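PDB 4NEL: transcriptional regulator from Saccharomonospora viridis, which probably binds DNA as a dimeric TetR-family repressor and, in this crystal, holds trimethylamine in its C-terminal ligand-binding domain. Local coordinates for residues R123-I128 with E148-L153; T10-I15 with W97-Q102; A73-R78 with Q138-D143. All blocks are in the same frame, centred on the assembly; numbering follows the deposited sequence.

Contact 1: R123-I128 with E148-L153. With KEN (N,N-dimethylmethanamine), chain B.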
loop_
_atom_site.group_PDB
_atom_site.type_symbol
_atom_site.label_atom_id
_atom_site.label_comp_id
_atom_site.label_asym_id
_atom_site.label_seq_id
_atom_site.Cartn_x
_atom_site.Cartn_y
_atom_site.Cartn_z
ATOM N N ARG A 123 13.011 -2.143 -11.325
ATOM C CA ARG A 123 13.926 -3.312 -11.254
ATOM C C ARG A 123 13.119 -4.565 -10.816
ATOM O O ARG A 123 13.246 -5.654 -11.361
ATOM C CB ARG A 123 15.065 -3.001 -10.258
ATOM C CG ARG A 123 16.239 -3.996 -10.221
ATOM C CD ARG A 123 17.318 -3.674 -9.162
ATOM N NE ARG A 123 18.313 -2.665 -9.569
ATOM C CZ ARG A 123 19.350 -2.261 -8.826
ATOM N NH1 ARG A 123 19.563 -2.777 -7.615
ATOM N NH2 ARG A 123 20.186 -1.335 -9.304
ATOM N N TRP A 124 12.231 -4.371 -9.866
ATOM C CA TRP A 124 11.342 -5.463 -9.338
ATOM C C TRP A 124 10.363 -5.916 -10.442
ATOM O O TRP A 124 10.232 -7.092 -10.783
ATOM C CB TRP A 124 10.658 -4.899 -8.081
ATOM C CG TRP A 124 9.445 -5.580 -7.643
ATOM C CD1 TRP A 124 8.183 -5.036 -7.536
ATOM C CD2 TRP A 124 9.340 -6.940 -7.242
ATOM N NE1 TRP A 124 7.292 -5.992 -7.084
ATOM C CE2 TRP A 124 7.968 -7.170 -6.890
ATOM C CE3 TRP A 124 10.261 -7.987 -7.131
ATOM C CZ2 TRP A 124 7.503 -8.405 -6.441
ATOM C CZ3 TRP A 124 9.796 -9.229 -6.683
ATOM C CH2 TRP A 124 8.418 -9.425 -6.349
ATOM N N TYR A 125 9.716 -4.929 -11.032
ATOM C CA TYR A 125 8.828 -5.105 -12.152
ATOM C C TYR A 125 9.460 -5.816 -13.352
ATOM O O TYR A 125 8.792 -6.659 -14.007
ATOM C CB TYR A 125 8.332 -3.713 -12.576
ATOM C CG TYR A 125 7.456 -3.708 -13.772
ATOM C CD1 TYR A 125 6.082 -3.841 -13.652
ATOM C CD2 TYR A 125 7.980 -3.547 -15.020
ATOM C CE1 TYR A 125 5.264 -3.834 -14.758
ATOM C CE2 TYR A 125 7.172 -3.544 -16.144
ATOM C CZ TYR A 125 5.810 -3.676 -15.996
ATOM O OH TYR A 125 5.016 -3.681 -17.103
ATOM N N GLN A 126 10.712 -5.451 -13.702
ATOM C CA GLN A 126 11.372 -6.099 -14.848
ATOM C C GLN A 126 11.728 -7.547 -14.571
ATOM O O GLN A 126 11.705 -8.383 -15.456
ATOM C CB GLN A 126 12.662 -5.359 -15.320
ATOM C CG GLN A 126 12.559 -3.849 -15.543
ATOM C CD GLN A 126 11.302 -3.338 -16.270
ATOM O OE1 GLN A 126 10.744 -2.283 -15.895
ATOM N NE2 GLN A 126 10.857 -4.054 -17.313
ATOM N N THR A 127 12.098 -7.854 -13.349
ATOM C CA THR A 127 12.357 -9.234 -13.030
ATOM C C THR A 127 11.090 -10.073 -13.255
ATOM O O THR A 127 11.141 -11.187 -13.788
ATOM C CB THR A 127 12.774 -9.389 -11.583
ATOM O OG1 THR A 127 13.862 -8.503 -11.326
ATOM C CG2 THR A 127 13.210 -10.813 -11.314
ATOM N N ILE A 128 9.941 -9.544 -12.861
ATOM C CA ILE A 128 8.707 -10.300 -13.032
ATOM C C ILE A 128 8.399 -10.451 -14.480
ATOM O O ILE A 128 8.152 -11.559 -14.969
ATOM C CB ILE A 128 7.512 -9.624 -12.316
ATOM C CG1 ILE A 128 7.721 -9.665 -10.783
ATOM C CG2 ILE A 128 6.228 -10.278 -12.764
ATOM C CD1 ILE A 128 6.569 -9.107 -9.971
ATOM N N GLU A 148 1.546 -6.006 -18.898
ATOM C CA GLU A 148 0.216 -5.938 -18.279
ATOM C C GLU A 148 0.094 -6.986 -17.203
ATOM O O GLU A 148 -0.466 -6.754 -16.163
ATOM C CB GLU A 148 -0.902 -6.221 -19.283
ATOM C CG GLU A 148 -1.364 -5.023 -20.099
ATOM C CD GLU A 148 -2.536 -5.351 -21.027
ATOM O OE1 GLU A 148 -2.959 -6.531 -21.085
ATOM O OE2 GLU A 148 -3.032 -4.423 -21.717
ATOM N N LEU A 149 0.622 -8.160 -17.491
ATOM C CA LEU A 149 0.591 -9.272 -16.568
ATOM C C LEU A 149 1.473 -8.961 -15.364
ATOM O O LEU A 149 1.073 -9.203 -14.235
ATOM C CB LEU A 149 1.047 -10.491 -17.309
ATOM C CG LEU A 149 0.430 -11.847 -17.089
ATOM C CD1 LEU A 149 -1.098 -11.859 -16.921
ATOM C CD2 LEU A 149 0.855 -12.660 -18.317
ATOM N N ALA A 150 2.663 -8.411 -15.616
ATOM C CA ALA A 150 3.574 -8.001 -14.570
ATOM C C ALA A 150 3.006 -6.861 -13.716
ATOM O O ALA A 150 3.258 -6.836 -12.504
ATOM C CB ALA A 150 4.892 -7.567 -15.141
ATOM N N THR A 151 2.316 -5.900 -14.335
ATOM C CA THR A 151 1.674 -4.769 -13.599
ATOM C C THR A 151 0.593 -5.362 -12.665
ATOM O O THR A 151 0.548 -5.074 -11.468
ATOM C CB THR A 151 1.023 -3.785 -14.571
ATOM O OG1 THR A 151 2.045 -3.075 -15.290
ATOM C CG2 THR A 151 0.130 -2.739 -13.858
ATOM N N ARG A 152 -0.214 -6.255 -13.209
ATOM C CA ARG A 152 -1.311 -6.879 -12.429
ATOM C C ARG A 152 -0.759 -7.713 -11.279
ATOM O O ARG A 152 -1.256 -7.627 -10.171
ATOM C CB ARG A 152 -2.195 -7.733 -13.321
ATOM C CG ARG A 152 -3.426 -8.281 -12.618
ATOM C CD ARG A 152 -4.453 -8.773 -13.618
ATOM N NE ARG A 152 -4.947 -7.645 -14.398
ATOM C CZ ARG A 152 -5.722 -7.779 -15.441
ATOM N NH1 ARG A 152 -6.120 -6.702 -16.114
ATOM N NH2 ARG A 152 -6.108 -8.990 -15.786
ATOM N N LEU A 153 0.247 -8.550 -11.539
ATOM C CA LEU A 153 0.839 -9.369 -10.494
ATOM C C LEU A 153 1.570 -8.537 -9.453
ATOM O O LEU A 153 1.415 -8.812 -8.272
ATOM C CB LEU A 153 1.735 -10.476 -11.084
ATOM C CG LEU A 153 2.495 -11.342 -10.097
ATOM C CD1 LEU A 153 1.512 -12.108 -9.243
ATOM C CD2 LEU A 153 3.355 -12.334 -10.840
HETATM C CA1 KEN B . 8.764 -3.851 -4.298
HETATM C CB1 KEN B . 6.888 -3.247 -2.910
HETATM C CC1 KEN B . 7.702 -5.569 -2.882
HETATM N NE1 KEN B . 7.501 -4.339 -3.691
#
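Tyr-125 and Ile-128 of helix 111-137 close around the methyl group of Ala-150 on helix 146-166. The Ala-150 CB lies off-centre from the phenol ring, 4.2 Å from its centroid, in a CH-pi contact. The same methyl meets Ile-128 CG2 at 3.8 Å. With CG2 anti to its backbone N, Ile-128 turns this branch to helix 146-166, where it also touches Leu-153 CD2 at 4.0 Å. Thr-151 OG1 comes to the edge of the Tyr-125 ring, near its plane, 3.3 Å from CE1. The phenol and the threonine do not bond to each other. Both turn to Asp-147: Tyr-125 OH bonds to its carboxylate OD1, and Thr-151 OG1 to its backbone O. Lys-168 of the second subunit packs on both. The short helix segments come within 9.2 Å of each other, axis to axis, at 122°. One turn before Ile-128, Trp-124 belongs to the ligand pocket. One indole face meets the bound N,N-dimethylmethanamine, with CD1 3.5 Å from its CA1; Ile-128 CD1 lies over the opposite face, toward the rim. The join is mainly apolar, with the two buried hydroxyls satisfied by Asp-147, and Ile-128 links it to the wall of the amine pocket.

Contact 2: T10-I15 with W97-Q102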
loop_
_atom_site.group_PDB
_atom_site.type_symbol
_atom_site.label_atom_id
_atom_site.label_comp_id
_atom_site.label_asym_id
_atom_site.label_seq_id
_atom_site.Cartn_x
_atom_site.Cartn_y
_atom_site.Cartn_z
ATOM N N THR A 10 20.868 -1.105 12.312
ATOM C CA THR A 10 20.100 -0.770 13.489
ATOM C C THR A 10 18.999 0.208 13.134
ATOM O O THR A 10 17.854 -0.033 13.436
ATOM C CB THR A 10 20.978 -0.123 14.579
ATOM O OG1 THR A 10 22.094 -0.972 14.881
ATOM C CG2 THR A 10 20.151 0.096 15.811
ATOM N N ALA A 11 19.339 1.300 12.461
ATOM C CA ALA A 11 18.314 2.299 12.097
ATOM C C ALA A 11 17.162 1.694 11.243
ATOM O O ALA A 11 15.989 2.046 11.409
ATOM C CB ALA A 11 18.956 3.447 11.349
ATOM N N TRP A 12 17.539 0.807 10.320
ATOM C CA TRP A 12 16.615 0.121 9.427
ATOM C C TRP A 12 15.647 -0.676 10.237
ATOM O O TRP A 12 14.394 -0.611 10.004
ATOM C CB TRP A 12 17.387 -0.736 8.435
ATOM C CG TRP A 12 16.542 -1.503 7.514
ATOM C CD1 TRP A 12 16.122 -1.117 6.306
ATOM C CD2 TRP A 12 16.043 -2.830 7.715
ATOM N NE1 TRP A 12 15.399 -2.108 5.724
ATOM C CE2 TRP A 12 15.325 -3.172 6.581
ATOM C CE3 TRP A 12 16.141 -3.757 8.764
ATOM C CZ2 TRP A 12 14.683 -4.395 6.440
ATOM C CZ3 TRP A 12 15.497 -4.994 8.630
ATOM C CH2 TRP A 12 14.801 -5.306 7.468
ATOM N N ARG A 13 16.187 -1.380 11.234
ATOM C CA ARG A 13 15.379 -2.206 12.100
ATOM C C ARG A 13 14.423 -1.361 12.916
ATOM O O ARG A 13 13.249 -1.709 13.020
ATOM C CB ARG A 13 16.249 -3.043 13.036
ATOM C CG ARG A 13 15.450 -4.043 13.854
ATOM C CD ARG A 13 16.342 -5.005 14.618
ATOM N NE ARG A 13 17.318 -4.314 15.459
ATOM C CZ ARG A 13 18.606 -4.188 15.168
ATOM N NH1 ARG A 13 19.099 -4.731 14.072
ATOM N NH2 ARG A 13 19.396 -3.548 15.997
ATOM N N LEU A 14 14.919 -0.260 13.481
ATOM C CA LEU A 14 14.073 0.637 14.296
ATOM C C LEU A 14 12.983 1.263 13.468
ATOM O O LEU A 14 11.858 1.405 13.923
ATOM C CB LEU A 14 14.899 1.735 14.971
ATOM C CG LEU A 14 15.764 1.248 16.132
ATOM C CD1 LEU A 14 16.685 2.370 16.599
ATOM C CD2 LEU A 14 14.890 0.728 17.247
ATOM N N ILE A 15 13.327 1.654 12.242
ATOM C CA ILE A 15 12.358 2.202 11.315
ATOM C C ILE A 15 11.246 1.199 11.063
ATOM O O ILE A 15 10.046 1.505 11.121
ATOM C CB ILE A 15 13.030 2.611 9.981
ATOM C CG1 ILE A 15 13.872 3.854 10.245
ATOM C CG2 ILE A 15 11.959 2.900 8.943
ATOM C CD1 ILE A 15 14.666 4.369 9.070
ATOM N N TRP A 97 8.801 -5.150 4.414
ATOM C CA TRP A 97 7.480 -4.615 4.025
ATOM C C TRP A 97 7.099 -3.370 4.813
ATOM O O TRP A 97 6.549 -2.458 4.254
ATOM C CB TRP A 97 6.385 -5.657 4.171
ATOM C CG TRP A 97 6.255 -6.574 3.036
ATOM C CD1 TRP A 97 7.006 -7.673 2.775
ATOM C CD2 TRP A 97 5.303 -6.483 1.989
ATOM N NE1 TRP A 97 6.589 -8.272 1.647
ATOM C CE2 TRP A 97 5.544 -7.550 1.120
ATOM C CE3 TRP A 97 4.339 -5.554 1.650
ATOM C CZ2 TRP A 97 4.810 -7.755 -0.047
ATOM C CZ3 TRP A 97 3.555 -5.803 0.519
ATOM C CH2 TRP A 97 3.819 -6.887 -0.321
ATOM N N SER A 98 7.355 -3.351 6.120
ATOM C CA SER A 98 7.120 -2.154 6.929
ATOM C C SER A 98 7.885 -0.959 6.384
ATOM O O SER A 98 7.360 0.136 6.334
ATOM C CB SER A 98 7.524 -2.385 8.354
ATOM O OG SER A 98 7.474 -1.177 9.084
ATOM N N VAL A 99 9.135 -1.176 5.954
ATOM C CA VAL A 99 9.924 -0.101 5.374
ATOM C C VAL A 99 9.328 0.327 4.014
ATOM O O VAL A 99 9.228 1.538 3.721
ATOM C CB VAL A 99 11.432 -0.479 5.300
ATOM C CG1 VAL A 99 12.241 0.564 4.536
ATOM C CG2 VAL A 99 12.059 -0.650 6.666
ATOM N N TRP A 100 8.876 -0.627 3.192
ATOM C CA TRP A 100 8.290 -0.272 1.892
ATOM C C TRP A 100 7.002 0.548 2.081
ATOM O O TRP A 100 6.759 1.498 1.359
ATOM C CB TRP A 100 7.951 -1.487 1.051
ATOM C CG TRP A 100 9.092 -2.149 0.417
ATOM C CD1 TRP A 100 9.518 -3.424 0.633
ATOM C CD2 TRP A 100 9.983 -1.580 -0.563
ATOM N NE1 TRP A 100 10.607 -3.691 -0.165
ATOM C CE2 TRP A 100 10.922 -2.571 -0.893
ATOM C CE3 TRP A 100 10.075 -0.324 -1.191
ATOM C CZ2 TRP A 100 11.936 -2.359 -1.837
ATOM C CZ3 TRP A 100 11.082 -0.118 -2.132
ATOM C CH2 TRP A 100 11.997 -1.131 -2.439
ATOM N N LEU A 101 6.179 0.151 3.045
ATOM C CA LEU A 101 4.972 0.878 3.360
ATOM C C LEU A 101 5.264 2.321 3.665
ATOM O O LEU A 101 4.571 3.208 3.223
ATOM C CB LEU A 101 4.286 0.243 4.571
ATOM C CG LEU A 101 3.040 -0.554 4.275
ATOM C CD1 LEU A 101 1.995 0.457 3.794
ATOM C CD2 LEU A 101 3.255 -1.727 3.284
ATOM N N GLN A 102 6.279 2.545 4.483
ATOM C CA GLN A 102 6.690 3.873 4.904
ATOM C C GLN A 102 7.274 4.714 3.730
ATOM O O GLN A 102 7.108 5.924 3.662
ATOM C CB GLN A 102 7.692 3.768 6.023
ATOM C CG GLN A 102 7.052 3.098 7.257
ATOM C CD GLN A 102 7.982 2.989 8.409
ATOM O OE1 GLN A 102 8.388 3.988 8.963
ATOM N NE2 GLN A 102 8.282 1.759 8.825
#
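Gln-102 NE2 donates to the backbone O of Ile-15 at 2.9 Å, and this bond ties helix 92-107 to helix 2-18. It is nearly straight, with an N-H...O angle of 176°. The acceptor lies in the amide plane of Gln-102, whereas the donor stands above the carbonyl plane of Ile-15. Beside the bond, Ile-15 CG2 rests 3.7 Å from Gln-102 OE1. The apolar half of the contact is made by Val-99. Its CG2 sits over one face of the Trp-12 indole, 3.8 Å from NE1, as a CH-pi contact with the five-membered ring. CG2 of Ile-15 touches the same methyl at 4.2 Å.

Several bonds position these groups. Gln-102 NE2 also donates to Ser-98 O, one turn earlier, at 3.1 Å. The extended chain beyond CG (chi2 -179°) carries the amide out to Ile-15. Its OE1 accepts from Tyr-20 N, so both ends of the amide are engaged and its rotation is fixed. Ser-98 OG bonds to Ala-16 O, next to the Ile-15 carbonyl. Trp-12 NE1 is bonded to Asn-57 OD1 of helix 46-69, and Arg-56 makes a cation-pi contact with its ring.

The short axes cross at 76°, and all the touching residues are buried. Helix 2-18 is the first helix of the TetR-type DNA-binding domain, and helix 92-107 belongs to the ligand-binding domain. The arrangement is the interdomain interface of a TetR-family regulator, through which ligand-induced movements are generally thought to reach the DNA-binding domain.

Contact 3: A73-R78 with Q138-D143; sequences ADARER and QGVFRD
The side-chain amide of Gln-138 bonds to the backbone just before and at the start of helix 75-86. Its NE2 donates to Ala-73 O at 3.0 Å. This bond runs nearly along the C=O axis, with a C=O...N angle of 160°, and Ala-73 O lies close to the amide plane. OE1 of the same amide accepts from Ala-75 N at 3.3 Å. This donor is tilted 20° from the plane of the amide carbonyl. The two bonds fix which way round the amide sits. Its outstretched side chain spans the gap from the end of helix 111-137.

Asp-74 is the N-cap of helix 75-86, and its OD1 accepts from Arg-76 N at 3.2 Å. Gln-138 OE1 thus serves a second backbone N-H in this first turn, one residue before the N-H that Asp-74 serves. Gly-139 follows Gln-138 with positive phi and ends helix 111-137 in a Schellman motif.

Apolar contacts lie beside these bonds. Ala-75 CB is 4.3 Å from Val-140 CG2 and 4.2 Å from Phe-141 CZ. The ring of Phe-141 lies against the same turn. Its CZ meets Ala-75 O at 3.6 Å, and CE1 meets Arg-76 CA at 3.8 Å. Arg-76 then extends away to a salt bridge with Glu-185 of helix 173-188. Val-140 and Arg-142 make backbone hydrogen bonds with Glu-190 and Ile-188, near the C-terminus.

The arrangement joins two helix ends within the all-helical TetR-type ligand-binding domain: the capped N-terminus of helix 75-86 is met by Gln-138, Val-140 and Phe-141, around the Schellman motif that ends helix 111-137.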
loop_
_atom_site.group_PDB
_atom_site.type_symbol
_atom_site.label_atom_id
_atom_site.label_comp_id
_atom_site.label_asym_id
_atom_site.label_seq_id
_atom_site.Cartn_x
_atom_site.Cartn_y
_atom_site.Cartn_z
ATOM N N ALA A 73 15.685 -23.454 -13.660
ATOM C CA ALA A 73 15.566 -23.602 -15.105
ATOM C C ALA A 73 14.125 -23.363 -15.568
ATOM O O ALA A 73 13.884 -22.638 -16.543
ATOM C CB ALA A 73 16.034 -24.995 -15.523
ATOM N N ASP A 74 13.190 -23.984 -14.846
ATOM C CA ASP A 74 11.757 -23.916 -15.119
ATOM C C ASP A 74 11.143 -22.549 -14.702
ATOM O O ASP A 74 11.225 -22.153 -13.544
ATOM C CB ASP A 74 11.092 -25.085 -14.379
ATOM C CG ASP A 74 9.596 -25.116 -14.531
ATOM O OD1 ASP A 74 9.038 -24.415 -15.398
ATOM O OD2 ASP A 74 8.969 -25.861 -13.755
ATOM N N ALA A 75 10.531 -21.858 -15.666
ATOM C CA ALA A 75 9.954 -20.515 -15.465
ATOM C C ALA A 75 8.801 -20.472 -14.483
ATOM O O ALA A 75 8.650 -19.495 -13.753
ATOM C CB ALA A 75 9.487 -19.943 -16.787
ATOM N N ARG A 76 7.973 -21.509 -14.490
ATOM C CA ARG A 76 6.848 -21.622 -13.545
ATOM C C ARG A 76 7.423 -21.736 -12.146
ATOM O O ARG A 76 7.073 -20.972 -11.284
ATOM C CB ARG A 76 5.993 -22.845 -13.902
ATOM C CG ARG A 76 4.748 -23.140 -13.073
ATOM C CD ARG A 76 4.083 -24.374 -13.691
ATOM N NE ARG A 76 2.906 -24.918 -12.988
ATOM C CZ ARG A 76 2.162 -25.950 -13.431
ATOM N NH1 ARG A 76 1.111 -26.377 -12.729
ATOM N NH2 ARG A 76 2.452 -26.562 -14.580
ATOM N N GLU A 77 8.334 -22.679 -11.940
ATOM C CA GLU A 77 9.002 -22.858 -10.651
ATOM C C GLU A 77 9.692 -21.552 -10.220
ATOM O O GLU A 77 9.691 -21.176 -9.036
ATOM C CB GLU A 77 10.043 -24.015 -10.752
ATOM C CG GLU A 77 10.753 -24.400 -9.441
ATOM C CD GLU A 77 11.660 -25.667 -9.554
ATOM O OE1 GLU A 77 12.003 -26.114 -10.683
ATOM O OE2 GLU A 77 12.039 -26.230 -8.496
ATOM N N ARG A 78 10.304 -20.876 -11.187
ATOM C CA ARG A 78 10.991 -19.623 -10.935
ATOM C C ARG A 78 10.031 -18.522 -10.493
ATOM O O ARG A 78 10.305 -17.780 -9.539
ATOM C CB ARG A 78 11.728 -19.170 -12.192
ATOM C CG ARG A 78 12.726 -18.074 -11.926
ATOM C CD ARG A 78 13.100 -17.400 -13.229
ATOM N NE ARG A 78 14.018 -18.187 -14.027
ATOM C CZ ARG A 78 15.331 -17.957 -14.076
ATOM N NH1 ARG A 78 16.111 -18.735 -14.814
ATOM N NH2 ARG A 78 15.874 -16.945 -13.380
ATOM N N GLN A 138 9.427 -20.422 -23.322
ATOM C CA GLN A 138 9.474 -21.836 -22.997
ATOM C C GLN A 138 8.146 -22.537 -23.306
ATOM O O GLN A 138 8.045 -23.758 -23.179
ATOM C CB GLN A 138 9.842 -22.032 -21.532
ATOM C CG GLN A 138 11.268 -21.652 -21.130
ATOM C CD GLN A 138 11.537 -21.913 -19.642
ATOM O OE1 GLN A 138 10.634 -22.291 -18.895
ATOM N NE2 GLN A 138 12.774 -21.713 -19.210
ATOM N N GLY A 139 7.117 -21.768 -23.672
ATOM C CA GLY A 139 5.807 -22.325 -24.008
ATOM C C GLY A 139 4.946 -22.722 -22.828
ATOM O O GLY A 139 3.848 -23.218 -23.037
ATOM N N VAL A 140 5.411 -22.481 -21.598
ATOM C CA VAL A 140 4.663 -22.867 -20.400
ATOM C C VAL A 140 3.725 -21.779 -19.859
ATOM O O VAL A 140 2.905 -22.075 -19.002
ATOM C CB VAL A 140 5.576 -23.380 -19.263
ATOM C CG1 VAL A 140 6.316 -24.613 -19.717
ATOM C CG2 VAL A 140 6.546 -22.316 -18.791
ATOM N N PHE A 141 3.881 -20.534 -20.332
ATOM C CA PHE A 141 2.983 -19.465 -19.976
ATOM C C PHE A 141 2.179 -19.054 -21.221
ATOM O O PHE A 141 2.626 -19.234 -22.353
ATOM C CB PHE A 141 3.698 -18.218 -19.388
ATOM C CG PHE A 141 4.407 -18.427 -18.057
ATOM C CD1 PHE A 141 4.051 -19.449 -17.165
ATOM C CD2 PHE A 141 5.360 -17.501 -17.631
ATOM C CE1 PHE A 141 4.704 -19.570 -15.942
ATOM C CE2 PHE A 141 6.011 -17.625 -16.414
ATOM C CZ PHE A 141 5.688 -18.667 -15.575
ATOM N N ARG A 142 0.995 -18.495 -20.986
ATOM C CA ARG A 142 0.106 -17.989 -22.037
ATOM C C ARG A 142 0.665 -16.729 -22.687
ATOM O O ARG A 142 1.355 -15.965 -22.025
ATOM C CB ARG A 142 -1.230 -17.595 -21.434
ATOM C CG ARG A 142 -1.886 -18.670 -20.597
ATOM C CD ARG A 142 -3.389 -18.519 -20.684
ATOM N NE ARG A 142 -3.839 -17.223 -20.179
ATOM C CZ ARG A 142 -5.110 -16.823 -20.147
ATOM N NH1 ARG A 142 -6.083 -17.605 -20.609
ATOM N NH2 ARG A 142 -5.409 -15.621 -19.668
ATOM N N ASP A 143 0.303 -16.457 -23.942
ATOM C CA ASP A 143 0.874 -15.288 -24.633
ATOM C C ASP A 143 0.028 -14.034 -24.469
ATOM O O ASP A 143 -0.660 -13.584 -25.383
ATOM C CB ASP A 143 1.139 -15.573 -26.134
ATOM C CG ASP A 143 2.000 -14.470 -26.824
ATOM O OD1 ASP A 143 1.716 -14.134 -28.006
ATOM O OD2 ASP A 143 2.947 -13.933 -26.188
#

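Contact 2 joins the DNA-binding domain to the ligand-binding domain. Contacts 1 and 3 lie wholly in the ligand-binding domain, across the chain's centre from contact 2. Centres of contacts 1 and 3 are about 15 Å apart, those of 1 and 2 about 23 Å, and those of 2 and 3 about 34 Å. Along the chain, both segments of contact 2 precede those of contact 1. Contact 3 alternates with both, its 73-78 segment falling between the two segments of contact 2. Helix 111-137 carries 123-128 and leads directly into 138-143. Contacts 1 and 2 both touch the second subunit, whereas contact 3 does not. The three contacts thus run from the interdomain interface, past the amine pocket, to the domain's far end.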